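Uncharacterized protein (Borrelia turicatae, PDB 5VJ4) is of unknown function but is probably a surface lipoprotein of the relapsing fever spirochete, differentially regulated between tick and mammal, and may bind lipid. Local coordinates at residues 236-241 against 265-270; 246-251 against 284-289; 296-301 against 354-359; 324-329 against 341-346. All blocks are in the same frame, centred on the assembly; numbering follows the deposited sequence.

Contact 1 (236-241 against 265-270)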
# COMPACT_ATOMS: atom_id res chain seq x y z
N ASP A 236 -4.31 -14.03 -9.80
CA ASP A 236 -5.47 -13.46 -9.17
C ASP A 236 -5.23 -13.41 -7.67
O ASP A 236 -4.73 -14.38 -7.09
CB ASP A 236 -6.72 -14.30 -9.48
CG ASP A 236 -8.03 -13.52 -9.29
OD1 ASP A 236 -8.05 -12.26 -9.34
OD2 ASP A 236 -9.05 -14.20 -9.11
N ILE A 237 -5.60 -12.30 -7.05
CA ILE A 237 -5.42 -12.21 -5.62
C ILE A 237 -6.19 -13.34 -4.91
O ILE A 237 -5.66 -13.94 -3.97
CB ILE A 237 -5.69 -10.81 -5.05
CG1 ILE A 237 -7.17 -10.48 -5.17
CG2 ILE A 237 -4.84 -9.74 -5.75
CD1 ILE A 237 -7.88 -10.63 -3.84
N TYR A 238 -7.38 -13.68 -5.39
CA TYR A 238 -8.15 -14.78 -4.75
C TYR A 238 -7.41 -16.12 -4.83
O TYR A 238 -7.74 -17.05 -4.11
CB TYR A 238 -9.54 -14.96 -5.35
CG TYR A 238 -10.58 -13.89 -5.07
CD1 TYR A 238 -10.49 -12.61 -5.66
CD2 TYR A 238 -11.66 -14.15 -4.25
CE1 TYR A 238 -11.45 -11.62 -5.39
CE2 TYR A 238 -12.63 -13.18 -3.98
CZ TYR A 238 -12.54 -11.93 -4.56
OH TYR A 238 -13.52 -11.00 -4.29
N GLY A 239 -6.40 -16.21 -5.70
CA GLY A 239 -5.65 -17.45 -5.87
C GLY A 239 -4.81 -17.74 -4.66
O GLY A 239 -4.47 -18.89 -4.41
N TRP A 240 -4.49 -16.69 -3.91
CA TRP A 240 -3.63 -16.80 -2.73
C TRP A 240 -4.38 -16.95 -1.42
O TRP A 240 -3.79 -17.39 -0.42
CB TRP A 240 -2.81 -15.56 -2.63
CG TRP A 240 -1.94 -15.33 -3.78
CD1 TRP A 240 -2.26 -14.66 -4.92
CD2 TRP A 240 -0.57 -15.72 -3.91
NE1 TRP A 240 -1.16 -14.60 -5.76
CE2 TRP A 240 -0.11 -15.25 -5.16
CE3 TRP A 240 0.33 -16.42 -3.08
CZ2 TRP A 240 1.19 -15.46 -5.61
CZ3 TRP A 240 1.63 -16.63 -3.52
CH2 TRP A 240 2.05 -16.15 -4.78
N LEU A 241 -5.65 -16.56 -1.42
CA LEU A 241 -6.55 -16.69 -0.27
C LEU A 241 -6.96 -18.12 -0.03
O LEU A 241 -7.27 -18.84 -0.98
CB LEU A 241 -7.82 -15.85 -0.48
CG LEU A 241 -7.57 -14.38 -0.90
CD1 LEU A 241 -8.83 -13.56 -1.00
CD2 LEU A 241 -6.63 -13.68 0.05
N LYS A 265 -15.69 -3.58 -9.61
CA LYS A 265 -14.96 -2.45 -9.07
C LYS A 265 -14.23 -2.85 -7.80
O LYS A 265 -13.03 -2.57 -7.64
CB LYS A 265 -15.89 -1.30 -8.78
CG LYS A 265 -16.07 -0.40 -9.99
CD LYS A 265 -17.08 0.68 -9.64
CE LYS A 265 -17.72 1.32 -10.86
NZ LYS A 265 -19.03 1.83 -10.37
N PHE A 266 -14.96 -3.57 -6.94
CA PHE A 266 -14.43 -4.04 -5.68
C PHE A 266 -13.22 -4.91 -5.95
O PHE A 266 -12.16 -4.70 -5.37
CB PHE A 266 -15.50 -4.85 -4.95
CG PHE A 266 -15.02 -5.56 -3.74
CD1 PHE A 266 -14.76 -4.86 -2.54
CD2 PHE A 266 -14.86 -6.95 -3.75
CE1 PHE A 266 -14.34 -5.53 -1.39
CE2 PHE A 266 -14.43 -7.63 -2.60
CZ PHE A 266 -14.17 -6.92 -1.42
N ASN A 267 -13.37 -5.85 -6.87
CA ASN A 267 -12.24 -6.68 -7.21
C ASN A 267 -11.05 -5.95 -7.81
O ASN A 267 -9.92 -6.39 -7.61
CB ASN A 267 -12.67 -7.85 -8.07
CG ASN A 267 -13.40 -8.91 -7.27
OD1 ASN A 267 -14.05 -9.79 -7.82
ND2 ASN A 267 -13.29 -8.85 -5.94
N ASN A 268 -11.30 -4.83 -8.51
CA ASN A 268 -10.19 -4.11 -9.09
C ASN A 268 -9.28 -3.47 -8.05
O ASN A 268 -8.05 -3.50 -8.18
CB ASN A 268 -10.57 -3.10 -10.17
CG ASN A 268 -9.31 -2.49 -10.84
OD1 ASN A 268 -9.32 -1.38 -11.37
ND2 ASN A 268 -8.20 -3.23 -10.79
N VAL A 269 -9.87 -2.91 -7.00
CA VAL A 269 -9.00 -2.34 -5.95
C VAL A 269 -8.18 -3.42 -5.26
O VAL A 269 -7.00 -3.20 -4.99
CB VAL A 269 -9.70 -1.40 -4.95
CG1 VAL A 269 -10.33 -0.25 -5.67
CG2 VAL A 269 -10.84 -2.11 -4.34
N LEU A 270 -8.78 -4.59 -5.06
CA LEU A 270 -8.02 -5.68 -4.48
C LEU A 270 -6.81 -6.00 -5.33
O LEU A 270 -5.72 -6.12 -4.83
CB LEU A 270 -8.87 -6.91 -4.33
CG LEU A 270 -10.12 -6.87 -3.45
CD1 LEU A 270 -10.58 -8.28 -3.13
CD2 LEU A 270 -9.93 -6.12 -2.15

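Contact 2 (246-251 against 284-289). With SO4 (sulfate ion), chain E.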
# COMPACT_ATOMS: atom_id res chain seq x y z
N ARG A 246 -11.22 -16.22 1.86
CA ARG A 246 -12.35 -16.10 0.93
C ARG A 246 -13.62 -15.67 1.66
O ARG A 246 -14.21 -14.61 1.31
CB ARG A 246 -12.59 -17.37 0.13
CG ARG A 246 -11.52 -17.57 -0.92
CD ARG A 246 -11.83 -18.64 -1.95
NE ARG A 246 -12.06 -19.95 -1.34
CZ ARG A 246 -11.10 -20.81 -1.05
NH1 ARG A 246 -11.41 -21.98 -0.50
NH2 ARG A 246 -9.83 -20.50 -1.29
N ALA A 247 -13.98 -16.44 2.70
CA ALA A 247 -15.11 -16.06 3.57
C ALA A 247 -15.07 -14.60 3.95
O ALA A 247 -16.02 -13.85 3.67
CB ALA A 247 -15.17 -16.93 4.82
N THR A 248 -13.94 -14.16 4.52
CA THR A 248 -13.85 -12.78 5.00
C THR A 248 -14.05 -11.79 3.87
O THR A 248 -14.83 -10.84 4.00
CB THR A 248 -12.55 -12.49 5.73
OG1 THR A 248 -12.32 -13.49 6.72
CG2 THR A 248 -12.65 -11.17 6.42
N ILE A 249 -13.36 -12.04 2.76
CA ILE A 249 -13.51 -11.13 1.63
C ILE A 249 -14.95 -11.06 1.16
O ILE A 249 -15.44 -9.97 0.85
CB ILE A 249 -12.55 -11.44 0.49
CG1 ILE A 249 -11.17 -10.90 0.79
CG2 ILE A 249 -13.00 -10.71 -0.76
CD1 ILE A 249 -11.08 -9.39 0.70
N ASN A 250 -15.64 -12.19 1.16
CA ASN A 250 -17.02 -12.19 0.67
C ASN A 250 -17.83 -11.27 1.55
O ASN A 250 -18.51 -10.33 1.07
CB ASN A 250 -17.62 -13.61 0.53
CG ASN A 250 -17.07 -14.38 -0.71
OD1 ASN A 250 -16.53 -13.80 -1.68
ND2 ASN A 250 -17.21 -15.69 -0.66
N GLU A 251 -17.65 -11.47 2.85
CA GLU A 251 -18.34 -10.67 3.83
C GLU A 251 -18.05 -9.17 3.64
O GLU A 251 -18.97 -8.35 3.62
CB GLU A 251 -17.94 -11.15 5.18
CG GLU A 251 -18.75 -10.55 6.30
CD GLU A 251 -18.24 -11.04 7.64
OE1 GLU A 251 -18.28 -10.27 8.61
OE2 GLU A 251 -17.80 -12.22 7.70
N ILE A 284 -7.26 -7.10 10.03
CA ILE A 284 -7.78 -5.99 10.80
C ILE A 284 -9.29 -6.13 10.95
O ILE A 284 -9.80 -6.02 12.05
CB ILE A 284 -7.42 -4.67 10.14
CG1 ILE A 284 -5.95 -4.35 10.40
CG2 ILE A 284 -8.33 -3.57 10.65
CD1 ILE A 284 -5.25 -3.60 9.28
N TYR A 285 -9.97 -6.39 9.83
CA TYR A 285 -11.40 -6.53 9.83
C TYR A 285 -11.85 -7.58 10.83
O TYR A 285 -12.82 -7.40 11.54
CB TYR A 285 -11.89 -6.92 8.44
CG TYR A 285 -13.38 -7.20 8.42
CD1 TYR A 285 -14.30 -6.16 8.43
CD2 TYR A 285 -13.85 -8.52 8.43
CE1 TYR A 285 -15.66 -6.41 8.43
CE2 TYR A 285 -15.19 -8.79 8.45
CZ TYR A 285 -16.09 -7.73 8.44
OH TYR A 285 -17.43 -7.99 8.43
N ARG A 286 -11.14 -8.69 10.85
CA ARG A 286 -11.50 -9.79 11.72
C ARG A 286 -11.42 -9.42 13.18
O ARG A 286 -12.25 -9.86 13.96
CB ARG A 286 -10.61 -10.99 11.49
CG ARG A 286 -10.86 -11.67 10.18
CD ARG A 286 -9.96 -12.87 10.09
NE ARG A 286 -10.20 -13.57 8.85
CZ ARG A 286 -9.30 -14.30 8.20
NH1 ARG A 286 -8.05 -14.40 8.65
NH2 ARG A 286 -9.65 -14.89 7.07
N GLY A 287 -10.41 -8.62 13.53
CA GLY A 287 -10.25 -8.13 14.89
C GLY A 287 -11.45 -7.29 15.29
O GLY A 287 -12.00 -7.47 16.38
N VAL A 288 -11.87 -6.41 14.40
CA VAL A 288 -12.99 -5.54 14.72
C VAL A 288 -14.25 -6.36 14.86
O VAL A 288 -15.04 -6.13 15.77
CB VAL A 288 -13.21 -4.49 13.65
CG1 VAL A 288 -14.35 -3.59 14.08
CG2 VAL A 288 -11.93 -3.70 13.42
N LYS A 289 -14.43 -7.31 13.96
CA LYS A 289 -15.60 -8.13 13.97
C LYS A 289 -15.62 -8.92 15.25
O LYS A 289 -16.66 -8.97 15.89
CB LYS A 289 -15.60 -9.06 12.77
CG LYS A 289 -16.43 -10.32 12.96
CD LYS A 289 -16.54 -11.13 11.67
CE LYS A 289 -17.96 -11.65 11.47
NZ LYS A 289 -18.12 -13.12 11.60
S SO4 E . -8.24 -23.85 0.45
O1 SO4 E . -9.40 -24.75 0.67
O2 SO4 E . -8.66 -22.76 -0.45
O3 SO4 E . -7.07 -24.56 -0.14
O4 SO4 E . -7.86 -23.23 1.73

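Contact 3 (296-301 against 354-359)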
# COMPACT_ATOMS: atom_id res chain seq x y z
N LEU A 296 -21.14 -7.20 21.96
CA LEU A 296 -22.54 -7.59 21.82
C LEU A 296 -22.99 -8.45 23.00
O LEU A 296 -24.00 -8.13 23.64
CB LEU A 296 -22.74 -8.35 20.52
CG LEU A 296 -24.15 -8.69 20.09
CD1 LEU A 296 -24.54 -7.47 19.29
CD2 LEU A 296 -24.16 -9.95 19.23
N ASN A 297 -22.24 -9.51 23.29
CA ASN A 297 -22.56 -10.41 24.40
C ASN A 297 -22.56 -9.69 25.73
O ASN A 297 -23.52 -9.80 26.50
CB ASN A 297 -21.62 -11.60 24.43
CG ASN A 297 -21.91 -12.56 23.30
OD1 ASN A 297 -22.34 -13.69 23.54
ND2 ASN A 297 -21.71 -12.11 22.06
N ALA A 298 -21.51 -8.91 25.96
CA ALA A 298 -21.41 -8.09 27.14
C ALA A 298 -22.61 -7.13 27.33
O ALA A 298 -22.98 -6.85 28.45
CB ALA A 298 -20.09 -7.34 27.14
N ILE A 299 -23.22 -6.64 26.25
CA ILE A 299 -24.39 -5.77 26.41
C ILE A 299 -25.65 -6.60 26.69
O ILE A 299 -26.51 -6.16 27.44
CB ILE A 299 -24.59 -4.77 25.25
CG1 ILE A 299 -23.38 -3.84 25.13
CG2 ILE A 299 -25.80 -3.88 25.52
CD1 ILE A 299 -23.53 -2.74 24.09
N THR A 300 -25.75 -7.79 26.12
CA THR A 300 -26.85 -8.71 26.44
C THR A 300 -26.89 -9.05 27.92
O THR A 300 -27.96 -9.11 28.52
CB THR A 300 -26.78 -9.98 25.59
OG1 THR A 300 -27.36 -9.67 24.32
CG2 THR A 300 -27.52 -11.21 26.24
N THR A 301 -25.71 -9.26 28.48
CA THR A 301 -25.50 -9.59 29.89
C THR A 301 -26.02 -8.50 30.84
O THR A 301 -26.50 -8.83 31.93
CB THR A 301 -24.01 -9.92 30.10
OG1 THR A 301 -23.81 -11.30 29.78
CG2 THR A 301 -23.55 -9.68 31.49
N ILE A 354 -13.12 -1.14 24.76
CA ILE A 354 -13.59 -0.22 25.79
C ILE A 354 -15.07 -0.45 26.04
O ILE A 354 -15.47 -0.67 27.18
CB ILE A 354 -13.31 1.23 25.38
CG1 ILE A 354 -11.81 1.53 25.55
CG2 ILE A 354 -14.19 2.20 26.15
CD1 ILE A 354 -11.28 2.60 24.61
N LEU A 355 -15.86 -0.46 24.97
CA LEU A 355 -17.28 -0.70 25.10
C LEU A 355 -17.59 -2.01 25.82
O LEU A 355 -18.51 -2.07 26.61
CB LEU A 355 -17.96 -0.66 23.74
CG LEU A 355 -19.48 -0.71 23.86
CD1 LEU A 355 -20.05 0.64 24.28
CD2 LEU A 355 -20.13 -1.22 22.58
N LYS A 356 -16.83 -3.07 25.55
CA LYS A 356 -17.06 -4.32 26.25
C LYS A 356 -16.81 -4.16 27.75
O LYS A 356 -17.61 -4.62 28.56
CB LYS A 356 -16.21 -5.47 25.69
CG LYS A 356 -16.27 -6.70 26.59
CD LYS A 356 -15.71 -8.00 26.04
CE LYS A 356 -14.26 -7.94 25.57
NZ LYS A 356 -13.38 -7.11 26.43
N PHE A 357 -15.70 -3.51 28.09
CA PHE A 357 -15.31 -3.31 29.48
C PHE A 357 -16.35 -2.49 30.23
O PHE A 357 -16.75 -2.86 31.33
CB PHE A 357 -13.91 -2.69 29.58
CG PHE A 357 -12.81 -3.66 29.27
CD1 PHE A 357 -12.95 -5.02 29.53
CD2 PHE A 357 -11.61 -3.21 28.72
CE1 PHE A 357 -11.93 -5.93 29.24
CE2 PHE A 357 -10.57 -4.10 28.42
CZ PHE A 357 -10.74 -5.47 28.69
N ASP A 358 -16.81 -1.41 29.61
CA ASP A 358 -17.86 -0.60 30.19
C ASP A 358 -19.10 -1.43 30.39
O ASP A 358 -19.73 -1.33 31.42
CB ASP A 358 -18.13 0.63 29.34
CG ASP A 358 -16.99 1.64 29.41
OD1 ASP A 358 -15.99 1.36 30.14
OD2 ASP A 358 -17.10 2.71 28.76
N ALA A 359 -19.42 -2.28 29.42
CA ALA A 359 -20.58 -3.15 29.54
C ALA A 359 -20.48 -4.04 30.78
O ALA A 359 -21.42 -4.18 31.54
CB ALA A 359 -20.79 -3.98 28.27

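Contact 4 (324-329 against 341-346). With SO4 (sulfate ion), chain G.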
# COMPACT_ATOMS: atom_id res chain seq x y z
N SER A 324 -19.22 2.28 7.25
CA SER A 324 -19.10 3.48 6.43
C SER A 324 -17.66 3.76 6.00
O SER A 324 -17.42 4.11 4.84
CB SER A 324 -19.71 4.70 7.14
OG SER A 324 -19.16 5.91 6.66
N ASN A 325 -16.70 3.61 6.92
CA ASN A 325 -15.28 3.79 6.57
C ASN A 325 -14.90 2.83 5.44
O ASN A 325 -14.16 3.22 4.54
CB ASN A 325 -14.36 3.57 7.78
CG ASN A 325 -14.22 4.80 8.67
OD1 ASN A 325 -15.08 5.65 8.72
ND2 ASN A 325 -13.11 4.88 9.39
N ILE A 326 -15.43 1.60 5.48
CA ILE A 326 -15.07 0.59 4.49
C ILE A 326 -15.57 1.03 3.10
O ILE A 326 -14.77 1.19 2.17
CB ILE A 326 -15.59 -0.81 4.86
CG1 ILE A 326 -15.11 -1.24 6.24
CG2 ILE A 326 -15.12 -1.84 3.84
CD1 ILE A 326 -15.67 -2.58 6.70
N ARG A 327 -16.88 1.26 3.00
CA ARG A 327 -17.48 1.75 1.76
C ARG A 327 -16.72 2.96 1.20
O ARG A 327 -16.30 2.94 0.03
CB ARG A 327 -18.95 2.09 1.98
CG ARG A 327 -19.82 0.89 2.19
CD ARG A 327 -21.30 1.23 2.21
NE ARG A 327 -21.99 0.35 3.16
CZ ARG A 327 -22.54 0.76 4.31
NH1 ARG A 327 -22.52 2.04 4.67
NH2 ARG A 327 -23.13 -0.13 5.09
N GLY A 328 -16.52 3.97 2.06
CA GLY A 328 -15.80 5.20 1.67
C GLY A 328 -14.40 4.97 1.11
O GLY A 328 -13.96 5.64 0.18
N THR A 329 -13.67 4.01 1.69
CA THR A 329 -12.30 3.84 1.27
C THR A 329 -12.27 3.15 -0.10
O THR A 329 -11.45 3.48 -0.95
CB THR A 329 -11.42 3.17 2.37
OG1 THR A 329 -10.04 3.42 2.09
CG2 THR A 329 -11.63 1.67 2.44
N ILE A 341 -6.30 1.23 0.75
CA ILE A 341 -7.51 0.83 1.45
C ILE A 341 -7.25 1.04 2.92
O ILE A 341 -6.37 0.39 3.48
CB ILE A 341 -7.81 -0.65 1.33
CG1 ILE A 341 -7.95 -1.07 -0.11
CG2 ILE A 341 -9.09 -0.99 2.09
CD1 ILE A 341 -7.89 -2.58 -0.20
N MSE A 342 -8.01 1.94 3.54
CA MSE A 342 -7.84 2.23 4.95
C MSE A 342 -9.13 2.37 5.68
O MSE A 342 -9.84 3.36 5.48
CB MSE A 342 -7.03 3.50 5.06
CG MSE A 342 -5.53 3.24 4.93
SE MSE A 342 -4.77 5.06 4.87
CE MSE A 342 -6.04 6.13 3.78
N THR A 343 -9.43 1.39 6.53
CA THR A 343 -10.72 1.33 7.25
C THR A 343 -10.69 1.92 8.67
O THR A 343 -11.73 1.93 9.36
CB THR A 343 -11.19 -0.11 7.36
OG1 THR A 343 -10.34 -0.79 8.27
CG2 THR A 343 -11.12 -0.81 6.02
N ASP A 344 -9.52 2.40 9.11
CA ASP A 344 -9.28 2.84 10.49
C ASP A 344 -9.74 1.78 11.50
O ASP A 344 -10.41 2.07 12.50
CB ASP A 344 -9.93 4.21 10.75
CG ASP A 344 -9.00 5.19 11.46
OD1 ASP A 344 -7.79 4.88 11.64
OD2 ASP A 344 -9.48 6.29 11.82
N GLY A 345 -9.36 0.54 11.24
CA GLY A 345 -9.92 -0.61 11.94
C GLY A 345 -9.40 -0.78 13.35
O GLY A 345 -10.15 -1.20 14.22
N ASP A 346 -8.13 -0.47 13.58
CA ASP A 346 -7.55 -0.57 14.91
C ASP A 346 -8.30 0.34 15.91
O ASP A 346 -8.72 -0.12 16.98
CB ASP A 346 -6.05 -0.26 14.88
CG ASP A 346 -5.33 -0.76 16.13
OD1 ASP A 346 -5.88 -1.59 16.90
OD2 ASP A 346 -4.19 -0.32 16.34
S SO4 G . -6.25 0.90 8.83
O1 SO4 G . -6.40 0.60 10.29
O2 SO4 G . -7.37 0.17 8.14
O3 SO4 G . -4.94 0.43 8.26
O4 SO4 G . -6.26 2.39 8.68

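Contact 1 (236-241 against 265-270)
Tyr238 reaches from the loop ahead of helix 243-256 to Asn267 and Leu270 on helix 263-301, while its neighbour Ile237 packs on Leu270. With CG of Tyr238 turned opposite the carbonyl carbon (chi1 -71°), the ring swings over to the helix, and contact begins at Tyr238 CE1, which lies 4.1 Å from Leu270 CD1. The same edge faces the carboxamide of Asn267: Tyr238 CE1 is 3.4 Å from Asn267 ND2, a nitrogen that sits near the ring plane. CZ of Tyr238 follows at a similar distance, and the tip is where the bond forms. Asn267 ND2 donates to Tyr238 OH at 2.7 Å, with a somewhat bent N-H...O angle of 145°. Ring and amide planes stand 78° apart. The hydroxyl also bonds Lys263 NZ and comes to the edge of the Phe266 ring, 3.9 Å from Phe266 CE2, so polar and aromatic neighbours share it. Closer to the backbone of the loop, Ile237 CD1 touches Leu270 CD1 at 3.6 Å, the two side chains crossing at about a right angle, and Ile249 of helix 243-256 touches both Tyr238 and Leu270. In this all-helical chain the contact fastens the loop between helices 224-229 and 243-256 to the first turns of helix 263-301, through an apolar patch and the hydroxyl of a tyrosine.

Contact 2 (246-251 against 284-289)
Thr248 OG1 takes two hydrogen bonds from one guanidinium: Arg286 NE and Arg286 NH2 each lie 3.0 Å from it, and the oxygen sits at the edge of that group, near its plane. This side-on grip is reached by a chain extended from CG to NE. Thr248 OG1 also bonds the backbone oxygen of Asp244. Arg286 NH2 has its strongest polar partner in Asp245, with which it forms a salt bridge, and Tyr216 adds a cation-pi contact, which together should restrict the rotation of the guanidinium. A second polar link joins Tyr285 OH to Glu251 OE1 at the edge of the ring, the carboxylate turned 77° from the ring plane; its modelled length of 2.4 Å is too short to be taken literally at this resolution.

The axes of the two segments cross steeply, at 75°, and come to 11.1 Å, so that the short helix 243-256 lies across the long helix 263-301 within an all-helical domain.

Apolar contact is modest: Thr248 CG2 packs on Tyr285 CD2 at 3.5 Å, oblique to the ring, while Ile252 and Ile255 further along the short helix also touch the tyrosine. Among charges, Lys289 NZ stays 4.0 Å from Glu251 OE2, near but beyond a salt bridge, on an exposed chain bent in its outer torsions. Arg246, whose side chain leaves the backbone on the side away from the other segment, offers NH1 and NH2 to a single oxygen, O2, of a sulfate ion probably from the crystallisation liquor, at 2.7 Å from NH2. Ala243 N, at the start of the same helix, binds this ion too.

Contact 3 (296-301 against 354-359)
Ala298 and Ala359 meet methyl to methyl, CB to CB at 3.6 Å, where two helices run nearly parallel. The axes of the two segments approach to 8.4 Å at an angle of 19°, a closeness permitted by the small side chains at the point of nearest passage. Ala359 CB also lies 3.6 Å from Ala298 O, directly against the other backbone. On one flank this tight part continues into larger residues: Ile299 CG1 passes Ala359 CB at 4.1 Å, and Ile299 CD1 touches Leu355 CD2 at 4.0 Å, the two side chains crossing at about a right angle. Leu355 reaches this place with CG opposite its backbone N (chi1 -172°). Helix 308-334 covers this flank, with Leu311 touching Ile299 and Leu315 touching Leu355, which completes a three-helix bundle.

The opposite flank is looser and partly open to solvent. There Lys356 gives only the base of its chain, CG lying 3.9 Å from Ala298 CB; the rest bends at its outer torsions, and the side chain also touches the acidic Glu291 and Glu294. With no hydrogen bond or salt bridge between the segments, their association rests on close apolar fit and on the burial of methyl groups.

Contact 4 (324-329 against 341-346)
Ile326 on helix 308-334 and Thr343 in the loop before helix 345-365 bring their CA atoms to 5.2 Å, so the loop runs closely over the helix surface. Two bonds tie it down, each between a side chain and the backbone. Thr329 OG1, placed opposite its own backbone N (chi1 -161°), accepts a hydrogen bond from Met342 N at 2.9 Å, almost straight at 177°; Met342 is selenomethionine here. One turn earlier, Asn325 ND2 donates to Thr343 O at 3.3 Å. This donor stands well above the carbonyl plane, whereas the oxygen lies close to the plane of the Asn325 amide.

The link belongs to a helix-loop-helix hairpin: the chain leaves helix 308-334, turns, and comes back against it before entering helix 345-365. His338 in the turn adds a bond from NE2 to Thr329 O.

Apolar contacts accompany the bonds. Thr329 CG2 meets Ile341 CG2 at 3.7 Å, the side chains crossing at about a right angle, while Ile326 CG1 and Thr343 CG2 lie side by side at 4.0 Å. Asp344 occupies the N-cap position, though its side chain makes no capping bond. A sulfate ion, probably from the crystallisation liquor, sits at this helix start: Thr343 N binds its O2 at 2.9 Å and Gly345 N its O1 at 3.1 Å, where the helix end would probably favour an anion.

Overall arrangement
Helix 263-301 runs through contacts 1, 2 and 3, with contacts 1 and 3 farthest apart, their centres about 35 Å from each other. Contacts 1 and 2, about 14 Å apart between centres, join through Ile249, which also packs on Leu241 and Phe266. Contact 2 borders contact 4, about 12 Å away between centres, where Ile284 and Val288 pack on Gly345 and Tyr285 meets Ile326. Contact 3 touches none of the others, its nearest atoms about 8 Å from contacts 2 and 4, though it shares helix 345-365 with contact 4; along the chain contact 4 is nested within the loop that contact 3 closes. The two sulfates, at contacts 2 and 4, each bind backbone nitrogen at a helix start.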